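Regulatory protein BlaR1 (Bacillus licheniformis, PDB 1NRF) is a membrane penicillin receptor, represented here by its extracellular sensor domain, and probably relays beta-lactam binding to the cytoplasm after acylation of a serine. Local coordinates at residues A[25-30]-A[247-252]; A[102-107]-A[114-119]; A[31-36]-A[230-235]. All coordinates share one frame; numbering follows the deposited sequence.

Contact 1 of 3, residues A[25-30]-A[247-252]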
ATOM      1  N   SER A  25      -6.364  12.993  15.990  1.00 45.96           N
ATOM      2  CA  SER A  25      -5.598  12.425  17.094  1.00 45.86           C
ATOM      3  C   SER A  25      -6.341  11.322  17.839  1.00 44.94           C
ATOM      4  O   SER A  25      -5.819  10.222  18.017  1.00 44.24           O
ATOM      5  CB  SER A  25      -5.229  13.522  18.097  1.00 46.28           C
ATOM      6  OG  SER A  25      -4.329  14.452  17.533  1.00 48.65           O
ATOM      7  N   THR A  26      -7.557  11.635  18.282  1.00 45.14           N
ATOM      8  CA  THR A  26      -8.384  10.695  19.037  1.00 45.39           C
ATOM      9  C   THR A  26      -8.564   9.339  18.349  1.00 44.21           C
ATOM     10  O   THR A  26      -8.684   8.307  19.015  1.00 41.60           O
ATOM     11  CB  THR A  26      -9.774  11.311  19.340  1.00 47.38           C
ATOM     12  OG1 THR A  26     -10.338  11.848  18.135  1.00 49.70           O
ATOM     13  CG2 THR A  26      -9.649  12.424  20.374  1.00 47.92           C
ATOM     14  N   PHE A  27      -8.587   9.342  17.020  1.00 43.30           N
ATOM     15  CA  PHE A  27      -8.731   8.100  16.277  1.00 43.48           C
ATOM     16  C   PHE A  27      -7.441   7.295  16.387  1.00 42.75           C
ATOM     17  O   PHE A  27      -7.465   6.066  16.404  1.00 44.20           O
ATOM     18  CB  PHE A  27      -9.059   8.388  14.812  1.00 44.46           C
ATOM     19  CG  PHE A  27     -10.439   8.934  14.605  1.00 44.44           C
ATOM     20  CD1 PHE A  27     -11.552   8.112  14.742  1.00 45.95           C
ATOM     21  CD2 PHE A  27     -10.631  10.277  14.310  1.00 44.26           C
ATOM     22  CE1 PHE A  27     -12.837   8.621  14.590  1.00 45.92           C
ATOM     23  CE2 PHE A  27     -11.908  10.796  14.157  1.00 45.04           C
ATOM     24  CZ  PHE A  27     -13.014   9.967  14.297  1.00 45.96           C
ATOM     25  N   PHE A  28      -6.316   7.995  16.468  1.00 41.27           N
ATOM     26  CA  PHE A  28      -5.017   7.343  16.608  1.00 40.72           C
ATOM     27  C   PHE A  28      -4.813   6.935  18.072  1.00 41.71           C
ATOM     28  O   PHE A  28      -4.230   5.889  18.362  1.00 42.10           O
ATOM     29  CB  PHE A  28      -3.900   8.292  16.156  1.00 37.12           C
ATOM     30  CG  PHE A  28      -3.821   8.473  14.661  1.00 34.78           C
ATOM     31  CD1 PHE A  28      -2.780   7.897  13.931  1.00 31.92           C
ATOM     32  CD2 PHE A  28      -4.795   9.200  13.977  1.00 35.14           C
ATOM     33  CE1 PHE A  28      -2.708   8.040  12.552  1.00 28.98           C
ATOM     34  CE2 PHE A  28      -4.731   9.346  12.588  1.00 31.40           C
ATOM     35  CZ  PHE A  28      -3.686   8.765  11.879  1.00 31.24           C
ATOM     36  N   ASP A  29      -5.316   7.761  18.986  1.00 41.46           N
ATOM     37  CA  ASP A  29      -5.209   7.505  20.422  1.00 40.64           C
ATOM     38  C   ASP A  29      -5.848   6.175  20.808  1.00 39.82           C
ATOM     39  O   ASP A  29      -5.360   5.484  21.700  1.00 37.95           O
ATOM     40  CB  ASP A  29      -5.909   8.614  21.218  1.00 42.51           C
ATOM     41  CG  ASP A  29      -5.293   9.980  21.001  1.00 44.07           C
ATOM     42  OD1 ASP A  29      -5.956  10.981  21.347  1.00 44.19           O
ATOM     43  OD2 ASP A  29      -4.151  10.058  20.495  1.00 46.85           O
ATOM     44  N   LYS A  30      -6.952   5.836  20.145  1.00 41.34           N
ATOM     45  CA  LYS A  30      -7.682   4.598  20.428  1.00 42.56           C
ATOM     46  C   LYS A  30      -6.821   3.348  20.314  1.00 41.53           C
ATOM     47  O   LYS A  30      -7.116   2.329  20.934  1.00 42.32           O
ATOM     48  CB  LYS A  30      -8.894   4.451  19.498  1.00 44.97           C
ATOM     49  CG  LYS A  30      -9.978   5.513  19.692  1.00 49.31           C
ATOM     50  CD  LYS A  30     -11.371   4.971  19.355  1.00 51.34           C
ATOM     51  CE  LYS A  30     -11.531   4.581  17.877  1.00 55.57           C
ATOM     52  NZ  LYS A  30     -11.642   5.752  16.949  1.00 56.81           N
ATOM     53  N   ALA A 247      -7.665   4.317   9.722  1.00 27.91           N
ATOM     54  CA  ALA A 247      -8.069   4.916   8.451  1.00 28.38           C
ATOM     55  C   ALA A 247      -9.564   4.742   8.228  1.00 27.80           C
ATOM     56  O   ALA A 247     -10.247   5.661   7.784  1.00 29.16           O
ATOM     57  CB  ALA A 247      -7.307   4.268   7.295  1.00 24.68           C
ATOM     58  N   LEU A 248     -10.051   3.547   8.535  1.00 27.75           N
ATOM     59  CA  LEU A 248     -11.455   3.192   8.362  1.00 30.13           C
ATOM     60  C   LEU A 248     -12.418   3.966   9.264  1.00 30.32           C
ATOM     61  O   LEU A 248     -13.511   4.323   8.840  1.00 31.45           O
ATOM     62  CB  LEU A 248     -11.621   1.683   8.572  1.00 29.22           C
ATOM     63  CG  LEU A 248     -11.976   0.839   7.343  1.00 30.62           C
ATOM     64  CD1 LEU A 248     -11.431   1.447   6.064  1.00 28.77           C
ATOM     65  CD2 LEU A 248     -11.438  -0.563   7.560  1.00 31.35           C
ATOM     66  N   SER A 249     -12.019   4.229  10.502  1.00 31.54           N
ATOM     67  CA  SER A 249     -12.874   4.979  11.403  1.00 33.93           C
ATOM     68  C   SER A 249     -12.923   6.406  10.883  1.00 34.15           C
ATOM     69  O   SER A 249     -13.986   7.022  10.832  1.00 35.06           O
ATOM     70  CB  SER A 249     -12.322   4.959  12.828  1.00 34.42           C
ATOM     71  OG  SER A 249     -11.128   5.710  12.931  1.00 40.07           O
ATOM     72  N   ILE A 250     -11.770   6.931  10.475  1.00 34.32           N
ATOM     73  CA  ILE A 250     -11.731   8.291   9.945  1.00 33.43           C
ATOM     74  C   ILE A 250     -12.539   8.367   8.654  1.00 33.39           C
ATOM     75  O   ILE A 250     -13.294   9.308   8.455  1.00 32.66           O
ATOM     76  CB  ILE A 250     -10.280   8.764   9.686  1.00 32.18           C
ATOM     77  CG1 ILE A 250      -9.515   8.802  11.012  1.00 31.08           C
ATOM     78  CG2 ILE A 250     -10.279  10.147   9.025  1.00 27.91           C
ATOM     79  CD1 ILE A 250      -8.070   9.220  10.879  1.00 33.52           C
ATOM     80  N   LEU A 251     -12.392   7.369   7.789  1.00 34.34           N
ATOM     81  CA  LEU A 251     -13.135   7.338   6.527  1.00 35.77           C
ATOM     82  C   LEU A 251     -14.635   7.337   6.781  1.00 37.10           C
ATOM     83  O   LEU A 251     -15.400   7.979   6.063  1.00 38.45           O
ATOM     84  CB  LEU A 251     -12.766   6.090   5.720  1.00 35.30           C
ATOM     85  CG  LEU A 251     -11.890   6.261   4.475  1.00 36.52           C
ATOM     86  CD1 LEU A 251     -10.739   7.196   4.770  1.00 35.63           C
ATOM     87  CD2 LEU A 251     -11.379   4.892   4.020  1.00 37.07           C
ATOM     88  N   ASP A 252     -15.039   6.602   7.807  1.00 39.07           N
ATOM     89  CA  ASP A 252     -16.433   6.484   8.188  1.00 40.90           C
ATOM     90  C   ASP A 252     -16.902   7.744   8.907  1.00 43.00           C
ATOM     91  O   ASP A 252     -18.102   8.009   9.005  1.00 42.47           O
ATOM     92  CB  ASP A 252     -16.607   5.253   9.081  1.00 43.47           C
ATOM     93  CG  ASP A 252     -17.924   5.251   9.829  1.00 45.74           C
ATOM     94  OD1 ASP A 252     -17.983   5.820  10.944  1.00 46.07           O
ATOM     95  OD2 ASP A 252     -18.901   4.689   9.292  1.00 48.62           O
TER
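Phe27 and Ile250 form the centre of this helix-to-helix contact, with Phe27 CG 3.7 Å from Ile250 CG1. The axes of the short segments 25-29 and 247-252 run at 145°, roughly antiparallel, and stay 9.8 Å apart, so the side chains alone bridge the gap. Ile250 does this with one extended branch: CG1 lies anti to the carbonyl carbon (chi1 -63°) and CD1 continues the line (chi2 179°). CG1 thereby reaches the Phe27 ring, while CD1 arrives 3.8 Å from Phe28 CE2, the two side chains meeting at about a right angle. Packing is tightest beside this, where Ser249 OG is pressed close beside the ring, 3.0 Å from Phe27 CD1. The hydrogen bond of that hydroxyl goes to its own helix, to the carbonyl O of Ile246.

The other side is loose. Lys30, on the solvent side, bends at chi3 and chi4 and ends with NZ 4.1 Å from Ser249 OG, too far for a hydrogen bond; indeed no hydrogen bond joins the two segments. Inward from the contact, Ile250 packs on Phe37 of strand 33-41, and Phe28 reaches Ile232 of strand 225-234 and the ring of Tyr50, so both helices are seated on the same face of the central sheet.

Contact 2 of 3, residues A[102-107]-A[114-119]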
ATOM      1  N   GLN A 102       0.504 -20.653  -2.824  1.00 51.71           N
ATOM      2  CA  GLN A 102       0.003 -19.300  -2.950  1.00 48.82           C
ATOM      3  C   GLN A 102      -0.479 -18.940  -4.336  1.00 47.07           C
ATOM      4  O   GLN A 102      -0.235 -19.641  -5.316  1.00 45.89           O
ATOM      5  CB  GLN A 102       1.071 -18.298  -2.506  1.00 48.46           C
ATOM      6  CG  GLN A 102       1.402 -18.384  -1.028  1.00 49.09           C
ATOM      7  CD  GLN A 102       0.253 -17.949  -0.134  1.00 48.35           C
ATOM      8  OE1 GLN A 102       0.224 -18.266   1.056  1.00 49.09           O
ATOM      9  NE2 GLN A 102      -0.690 -17.208  -0.700  1.00 48.39           N
ATOM     10  N   ASP A 103      -1.174 -17.815  -4.385  1.00 46.01           N
ATOM     11  CA  ASP A 103      -1.732 -17.278  -5.609  1.00 44.47           C
ATOM     12  C   ASP A 103      -1.462 -15.776  -5.527  1.00 43.05           C
ATOM     13  O   ASP A 103      -1.216 -15.266  -4.438  1.00 42.35           O
ATOM     14  CB  ASP A 103      -3.233 -17.548  -5.620  1.00 44.90           C
ATOM     15  CG  ASP A 103      -3.846 -17.351  -6.970  1.00 44.13           C
ATOM     16  OD1 ASP A 103      -5.073 -17.534  -7.088  1.00 45.18           O
ATOM     17  OD2 ASP A 103      -3.103 -17.022  -7.915  1.00 47.18           O
ATOM     18  N   LEU A 104      -1.479 -15.073  -6.656  1.00 42.55           N
ATOM     19  CA  LEU A 104      -1.266 -13.625  -6.614  1.00 42.14           C
ATOM     20  C   LEU A 104      -2.309 -13.047  -5.665  1.00 41.20           C
ATOM     21  O   LEU A 104      -1.983 -12.287  -4.759  1.00 40.35           O
ATOM     22  CB  LEU A 104      -1.442 -12.991  -7.999  1.00 40.88           C
ATOM     23  CG  LEU A 104      -1.544 -11.459  -8.020  1.00 38.58           C
ATOM     24  CD1 LEU A 104      -0.207 -10.830  -7.620  1.00 35.49           C
ATOM     25  CD2 LEU A 104      -1.959 -11.003  -9.414  1.00 36.15           C
ATOM     26  N   PHE A 105      -3.561 -13.442  -5.883  1.00 41.78           N
ATOM     27  CA  PHE A 105      -4.682 -12.989  -5.064  1.00 43.20           C
ATOM     28  C   PHE A 105      -4.614 -13.453  -3.607  1.00 43.10           C
ATOM     29  O   PHE A 105      -5.044 -12.727  -2.700  1.00 42.27           O
ATOM     30  CB  PHE A 105      -5.999 -13.446  -5.690  1.00 45.78           C
ATOM     31  CG  PHE A 105      -6.481 -12.557  -6.797  1.00 50.56           C
ATOM     32  CD1 PHE A 105      -5.616 -12.150  -7.811  1.00 53.38           C
ATOM     33  CD2 PHE A 105      -7.803 -12.122  -6.831  1.00 52.18           C
ATOM     34  CE1 PHE A 105      -6.060 -11.319  -8.846  1.00 53.92           C
ATOM     35  CE2 PHE A 105      -8.260 -11.293  -7.860  1.00 52.85           C
ATOM     36  CZ  PHE A 105      -7.386 -10.891  -8.869  1.00 53.77           C
ATOM     37  N   SER A 106      -4.088 -14.655  -3.368  1.00 41.16           N
ATOM     38  CA  SER A 106      -3.983 -15.137  -1.993  1.00 39.58           C
ATOM     39  C   SER A 106      -2.769 -14.512  -1.284  1.00 38.30           C
ATOM     40  O   SER A 106      -2.809 -14.227  -0.082  1.00 37.44           O
ATOM     41  CB  SER A 106      -3.904 -16.674  -1.954  1.00 38.29           C
ATOM     42  OG  SER A 106      -2.681 -17.176  -2.461  1.00 35.29           O
ATOM     43  N   ALA A 107      -1.701 -14.277  -2.041  1.00 36.57           N
ATOM     44  CA  ALA A 107      -0.484 -13.697  -1.489  1.00 35.78           C
ATOM     45  C   ALA A 107      -0.713 -12.263  -1.010  1.00 35.05           C
ATOM     46  O   ALA A 107      -0.136 -11.838  -0.007  1.00 32.80           O
ATOM     47  CB  ALA A 107       0.634 -13.739  -2.533  1.00 34.58           C
ATOM     48  N   TRP A 114       7.031 -14.325   0.900  1.00 32.93           N
ATOM     49  CA  TRP A 114       7.873 -15.150   0.033  1.00 32.06           C
ATOM     50  C   TRP A 114       7.424 -15.168  -1.422  1.00 31.97           C
ATOM     51  O   TRP A 114       8.251 -15.266  -2.327  1.00 31.50           O
ATOM     52  CB  TRP A 114       7.999 -16.592   0.565  1.00 31.56           C
ATOM     53  CG  TRP A 114       6.740 -17.442   0.566  1.00 30.22           C
ATOM     54  CD1 TRP A 114       5.977 -17.765   1.649  1.00 29.19           C
ATOM     55  CD2 TRP A 114       6.173 -18.146  -0.548  1.00 26.75           C
ATOM     56  NE1 TRP A 114       4.981 -18.634   1.284  1.00 30.49           N
ATOM     57  CE2 TRP A 114       5.079 -18.886  -0.059  1.00 27.44           C
ATOM     58  CE3 TRP A 114       6.488 -18.227  -1.914  1.00 27.84           C
ATOM     59  CZ2 TRP A 114       4.292 -19.704  -0.885  1.00 27.39           C
ATOM     60  CZ3 TRP A 114       5.705 -19.043  -2.740  1.00 25.36           C
ATOM     61  CH2 TRP A 114       4.620 -19.770  -2.217  1.00 27.03           C
ATOM     62  N   TYR A 115       6.120 -15.046  -1.646  1.00 33.51           N
ATOM     63  CA  TYR A 115       5.570 -15.054  -3.004  1.00 34.42           C
ATOM     64  C   TYR A 115       6.102 -13.908  -3.866  1.00 35.17           C
ATOM     65  O   TYR A 115       6.557 -14.122  -4.989  1.00 33.43           O
ATOM     66  CB  TYR A 115       4.044 -14.983  -2.946  1.00 34.06           C
ATOM     67  CG  TYR A 115       3.373 -15.000  -4.300  1.00 33.56           C
ATOM     68  CD1 TYR A 115       3.358 -13.868  -5.109  1.00 30.87           C
ATOM     69  CD2 TYR A 115       2.766 -16.166  -4.780  1.00 31.58           C
ATOM     70  CE1 TYR A 115       2.758 -13.899  -6.359  1.00 32.50           C
ATOM     71  CE2 TYR A 115       2.164 -16.205  -6.023  1.00 27.63           C
ATOM     72  CZ  TYR A 115       2.162 -15.074  -6.807  1.00 30.93           C
ATOM     73  OH  TYR A 115       1.557 -15.112  -8.041  1.00 34.12           O
ATOM     74  N   PHE A 116       6.028 -12.691  -3.339  1.00 36.48           N
ATOM     75  CA  PHE A 116       6.499 -11.525  -4.074  1.00 38.37           C
ATOM     76  C   PHE A 116       8.019 -11.466  -4.094  1.00 39.37           C
ATOM     77  O   PHE A 116       8.616 -10.978  -5.055  1.00 39.50           O
ATOM     78  CB  PHE A 116       5.900 -10.242  -3.477  1.00 37.56           C
ATOM     79  CG  PHE A 116       4.395 -10.199  -3.550  1.00 36.56           C
ATOM     80  CD1 PHE A 116       3.616 -10.824  -2.571  1.00 36.41           C
ATOM     81  CD2 PHE A 116       3.755  -9.629  -4.651  1.00 34.07           C
ATOM     82  CE1 PHE A 116       2.223 -10.888  -2.698  1.00 34.57           C
ATOM     83  CE2 PHE A 116       2.366  -9.688  -4.786  1.00 34.50           C
ATOM     84  CZ  PHE A 116       1.599 -10.320  -3.809  1.00 33.08           C
ATOM     85  N   GLN A 117       8.642 -11.985  -3.041  1.00 40.61           N
ATOM     86  CA  GLN A 117      10.098 -12.015  -2.955  1.00 40.21           C
ATOM     87  C   GLN A 117      10.674 -12.877  -4.079  1.00 42.17           C
ATOM     88  O   GLN A 117      11.578 -12.455  -4.802  1.00 43.45           O
ATOM     89  CB  GLN A 117      10.527 -12.580  -1.602  1.00 38.91           C
ATOM     90  CG  GLN A 117      11.196 -11.570  -0.687  1.00 35.95           C
ATOM     91  CD  GLN A 117      11.369 -12.098   0.725  1.00 35.67           C
ATOM     92  OE1 GLN A 117      12.159 -11.567   1.506  1.00 37.53           O
ATOM     93  NE2 GLN A 117      10.619 -13.139   1.064  1.00 33.80           N
ATOM     94  N   LYS A 118      10.149 -14.087  -4.224  1.00 42.72           N
ATOM     95  CA  LYS A 118      10.634 -14.973  -5.265  1.00 44.17           C
ATOM     96  C   LYS A 118      10.210 -14.413  -6.613  1.00 45.00           C
ATOM     97  O   LYS A 118      10.696 -14.841  -7.661  1.00 45.49           O
ATOM     98  CB  LYS A 118      10.088 -16.393  -5.057  1.00 46.64           C
ATOM     99  CG  LYS A 118      10.490 -17.011  -3.699  1.00 49.29           C
ATOM    100  CD  LYS A 118      10.565 -18.555  -3.716  1.00 51.25           C
ATOM    101  CE  LYS A 118       9.212 -19.233  -3.928  1.00 52.25           C
ATOM    102  NZ  LYS A 118       9.297 -20.731  -3.857  1.00 51.75           N
ATOM    103  N   LEU A 119       9.311 -13.435  -6.569  1.00 44.49           N
ATOM    104  CA  LEU A 119       8.809 -12.782  -7.773  1.00 44.40           C
ATOM    105  C   LEU A 119       9.793 -11.674  -8.141  1.00 44.97           C
ATOM    106  O   LEU A 119      10.090 -11.456  -9.315  1.00 45.64           O
ATOM    107  CB  LEU A 119       7.424 -12.192  -7.493  1.00 45.03           C
ATOM    108  CG  LEU A 119       6.299 -12.305  -8.529  1.00 43.82           C
ATOM    109  CD1 LEU A 119       6.186 -13.729  -9.043  1.00 41.88           C
ATOM    110  CD2 LEU A 119       4.991 -11.864  -7.886  1.00 41.90           C
TER
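Leu104 N is gripped by Ser84 OG and, weakly, by Asp103 OD2 at 2.8 Å, while across the contact Tyr115 OH lies 3.3 Å from Leu104 N at an angle too poor for a hydrogen bond. Tyr115 OH is engaged instead by the carbonyl O of Ser84, so one residue outside both segments ties the phenol and the helix start together. Asp103 stands at the N-cap position of helix 104-110, and its own N donates to Ser106 OG.

Around these polar anchors the contact is aromatic and aliphatic. With CG anti to its backbone N (chi1 -179°), Tyr115 extends its ring toward the first turn of helix 104-110. Ala107 CB lies over a face of that ring, 3.9 Å from its centroid and 28° off the normal, a CH-pi contact. Asp103 O sits nearer the rim, 3.8 Å above the plane. The methyl of Ala107 also touches Phe116 near CE1, and Ala107 C lies in plane at the edge of the Phe116 ring. The same ring crosses Leu104 at about a right angle, with Leu104 CD1 4.0 Å from Phe116 CE2. Gln102 CB lies 3.5 Å from Tyr115 CD2.

Trp114 NE1 is bonded to the carbonyl O of Trp98, so both polar aromatic atoms are satisfied by main-chain carbonyls outside the segments. Phe116 continues onto Lys66 and Ser69 of helix 66-76, its side chain about 7 Å from that of Ser63, by similarity the acylated serine. The chemistry thus implies a buried joint between consecutive helices that is apolar across the segments, no hydrogen bond joining them, with its phenol and indole N-H satisfied from outside, and that backs onto the probable antibiotic-binding centre.

Contact 3 of 3, residues A[31-36]-A[230-235]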
ATOM      1  N   PHE A  31      -5.757   3.433  19.523  1.00 41.63           N
ATOM      2  CA  PHE A  31      -4.859   2.303  19.323  1.00 40.91           C
ATOM      3  C   PHE A  31      -3.476   2.564  19.897  1.00 40.71           C
ATOM      4  O   PHE A  31      -2.501   1.924  19.502  1.00 41.15           O
ATOM      5  CB  PHE A  31      -4.778   1.983  17.830  1.00 37.58           C
ATOM      6  CG  PHE A  31      -6.083   1.511  17.260  1.00 38.59           C
ATOM      7  CD1 PHE A  31      -6.447   0.171  17.344  1.00 38.69           C
ATOM      8  CD2 PHE A  31      -6.994   2.420  16.723  1.00 38.37           C
ATOM      9  CE1 PHE A  31      -7.697  -0.259  16.910  1.00 40.32           C
ATOM     10  CE2 PHE A  31      -8.246   2.003  16.289  1.00 38.83           C
ATOM     11  CZ  PHE A  31      -8.600   0.659  16.383  1.00 39.04           C
ATOM     12  N   SER A  32      -3.407   3.500  20.841  1.00 39.93           N
ATOM     13  CA  SER A  32      -2.149   3.856  21.483  1.00 41.39           C
ATOM     14  C   SER A  32      -1.087   4.101  20.419  1.00 40.54           C
ATOM     15  O   SER A  32       0.079   3.715  20.577  1.00 41.07           O
ATOM     16  CB  SER A  32      -1.698   2.734  22.426  1.00 41.02           C
ATOM     17  OG  SER A  32      -2.592   2.604  23.517  1.00 44.01           O
ATOM     18  N   ALA A  33      -1.496   4.759  19.339  1.00 40.00           N
ATOM     19  CA  ALA A  33      -0.594   5.041  18.231  1.00 39.89           C
ATOM     20  C   ALA A  33      -0.537   6.510  17.833  1.00 39.79           C
ATOM     21  O   ALA A  33      -1.399   7.312  18.199  1.00 39.18           O
ATOM     22  CB  ALA A  33      -0.998   4.207  17.021  1.00 37.71           C
ATOM     23  N   SER A  34       0.500   6.844  17.074  1.00 39.87           N
ATOM     24  CA  SER A  34       0.686   8.187  16.548  1.00 39.94           C
ATOM     25  C   SER A  34       0.998   7.976  15.071  1.00 38.43           C
ATOM     26  O   SER A  34       1.525   6.936  14.687  1.00 39.32           O
ATOM     27  CB  SER A  34       1.845   8.913  17.258  1.00 39.33           C
ATOM     28  OG  SER A  34       3.117   8.487  16.805  1.00 41.08           O
ATOM     29  N   GLY A  35       0.655   8.948  14.240  1.00 38.65           N
ATOM     30  CA  GLY A  35       0.911   8.800  12.822  1.00 36.21           C
ATOM     31  C   GLY A  35       0.261   9.889  11.996  1.00 36.48           C
ATOM     32  O   GLY A  35       0.030  11.003  12.476  1.00 35.45           O
ATOM     33  N   GLY A  36      -0.040   9.568  10.745  1.00 34.93           N
ATOM     34  CA  GLY A  36      -0.640  10.556   9.881  1.00 34.43           C
ATOM     35  C   GLY A  36      -1.758  10.024   9.024  1.00 34.66           C
ATOM     36  O   GLY A  36      -1.984   8.812   8.933  1.00 36.61           O
ATOM     37  N   VAL A 230      -2.544   6.031   5.510  1.00 24.73           N
ATOM     38  CA  VAL A 230      -2.368   6.226   6.933  1.00 25.96           C
ATOM     39  C   VAL A 230      -1.079   5.532   7.341  1.00 27.79           C
ATOM     40  O   VAL A 230      -0.836   4.392   6.938  1.00 27.65           O
ATOM     41  CB  VAL A 230      -3.526   5.592   7.744  1.00 25.97           C
ATOM     42  CG1 VAL A 230      -3.137   5.465   9.202  1.00 29.20           C
ATOM     43  CG2 VAL A 230      -4.778   6.439   7.622  1.00 29.45           C
ATOM     44  N   HIS A 231      -0.238   6.222   8.109  1.00 27.05           N
ATOM     45  CA  HIS A 231       0.978   5.600   8.600  1.00 27.40           C
ATOM     46  C   HIS A 231       1.020   5.808  10.095  1.00 27.29           C
ATOM     47  O   HIS A 231       0.818   6.926  10.569  1.00 27.73           O
ATOM     48  CB  HIS A 231       2.231   6.188   7.958  1.00 27.32           C
ATOM     49  CG  HIS A 231       3.501   5.595   8.492  1.00 26.50           C
ATOM     50  ND1 HIS A 231       4.092   6.029   9.663  1.00 25.40           N
ATOM     51  CD2 HIS A 231       4.240   4.546   8.065  1.00 25.07           C
ATOM     52  CE1 HIS A 231       5.135   5.268   9.933  1.00 23.15           C
ATOM     53  NE2 HIS A 231       5.246   4.360   8.980  1.00 27.28           N
ATOM     54  N   ILE A 232       1.287   4.733  10.834  1.00 27.73           N
ATOM     55  CA  ILE A 232       1.323   4.798  12.291  1.00 28.35           C
ATOM     56  C   ILE A 232       2.581   4.231  12.948  1.00 32.28           C
ATOM     57  O   ILE A 232       3.399   3.548  12.321  1.00 32.89           O
ATOM     58  CB  ILE A 232       0.124   4.047  12.906  1.00 28.05           C
ATOM     59  CG1 ILE A 232       0.235   2.552  12.591  1.00 27.26           C
ATOM     60  CG2 ILE A 232      -1.184   4.607  12.367  1.00 23.16           C
ATOM     61  CD1 ILE A 232      -0.793   1.688  13.314  1.00 28.51           C
ATOM     62  N   GLN A 233       2.714   4.520  14.236  1.00 35.62           N
ATOM     63  CA  GLN A 233       3.839   4.053  15.039  1.00 39.05           C
ATOM     64  C   GLN A 233       3.319   3.948  16.465  1.00 39.87           C
ATOM     65  O   GLN A 233       2.803   4.927  17.013  1.00 39.50           O
ATOM     66  CB  GLN A 233       4.999   5.059  14.995  1.00 41.46           C
ATOM     67  CG  GLN A 233       5.325   5.589  13.612  1.00 46.65           C
ATOM     68  CD  GLN A 233       6.454   6.605  13.622  1.00 50.07           C
ATOM     69  OE1 GLN A 233       6.707   7.277  12.620  1.00 52.62           O
ATOM     70  NE2 GLN A 233       7.140   6.721  14.754  1.00 51.02           N
ATOM     71  N   GLY A 234       3.444   2.768  17.061  1.00 40.88           N
ATOM     72  CA  GLY A 234       2.972   2.582  18.420  1.00 42.74           C
ATOM     73  C   GLY A 234       3.413   1.244  18.967  1.00 45.14           C
ATOM     74  O   GLY A 234       4.287   0.595  18.391  1.00 45.39           O
ATOM     75  N   GLU A 235       2.806   0.817  20.070  1.00 47.75           N
ATOM     76  CA  GLU A 235       3.165  -0.461  20.669  1.00 50.25           C
ATOM     77  C   GLU A 235       2.274  -1.621  20.217  1.00 50.52           C
ATOM     78  O   GLU A 235       2.347  -2.715  20.773  1.00 51.00           O
ATOM     79  CB  GLU A 235       3.131  -0.353  22.190  1.00 53.86           C
ATOM     80  CG  GLU A 235       1.794   0.070  22.759  1.00 57.25           C
ATOM     81  CD  GLU A 235       1.687  -0.232  24.243  1.00 59.82           C
ATOM     82  OE1 GLU A 235       1.795  -1.425  24.610  1.00 60.04           O
ATOM     83  OE2 GLU A 235       1.498   0.717  25.039  1.00 61.58           O
TER
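Strands 33-36 and 230-234 run antiparallel, their segment axes 4.4 Å apart at 153°, within the central sheet of the beta-lactamase and penicillin-binding-protein fold. Two hydrogen-bonded pairs fix the register. In the pair Ser34-Gln233, Ser34 N donates to Gln233 O at 3.0 Å, and Gln233 N to Ser34 O at 2.7 Å with an N-H...O angle of 136°. In the pair Gly36-His231, Gly36 N donates to His231 O at 2.8 Å, and His231 N returns a bond to Gly36 O at 3.2 Å.

On one face, Ala33 CB lies 4.3 Å from Ile232 CB, and Ile232 goes on to pack against Ala243 of helix 239-253. Ser34, Gln233 and His231 project from the other face. There the His231 ring, swung anti to its backbone N (chi1 178°), stacks on Phe59 and meets Trp214 edge-to-face, and ND1 has a weak hydrogen bond with Glu54. The strands draw closest at the non-hydrogen-bonded pair Gly35-Ile232: with no side chain at Gly35, its CA comes to 2.9 Å from His231 O, in a CA-H...O contact.

Overall arrangement
From the N terminus the chain passes through helix 25-29 and turns directly into strand 33-41, opening contacts 1 and 3 one after the other. Further on, segments 102-107 and 114-119 close the short loop of contact 2. The chain then returns as strand 225-234, closing contact 3, and as helix 239-253, closing contact 1. The three are strictly nested, 2 inside 3 inside 1, with no crossing. Contacts 1 and 3 touch, for example where Phe28 CZ packs 3.4 Å from Gly36 O, and together join the N-terminal and C-terminal portions of the chain at the sheet. Contact 2 lies in the helical region, its centre 31 Å from that of contact 1.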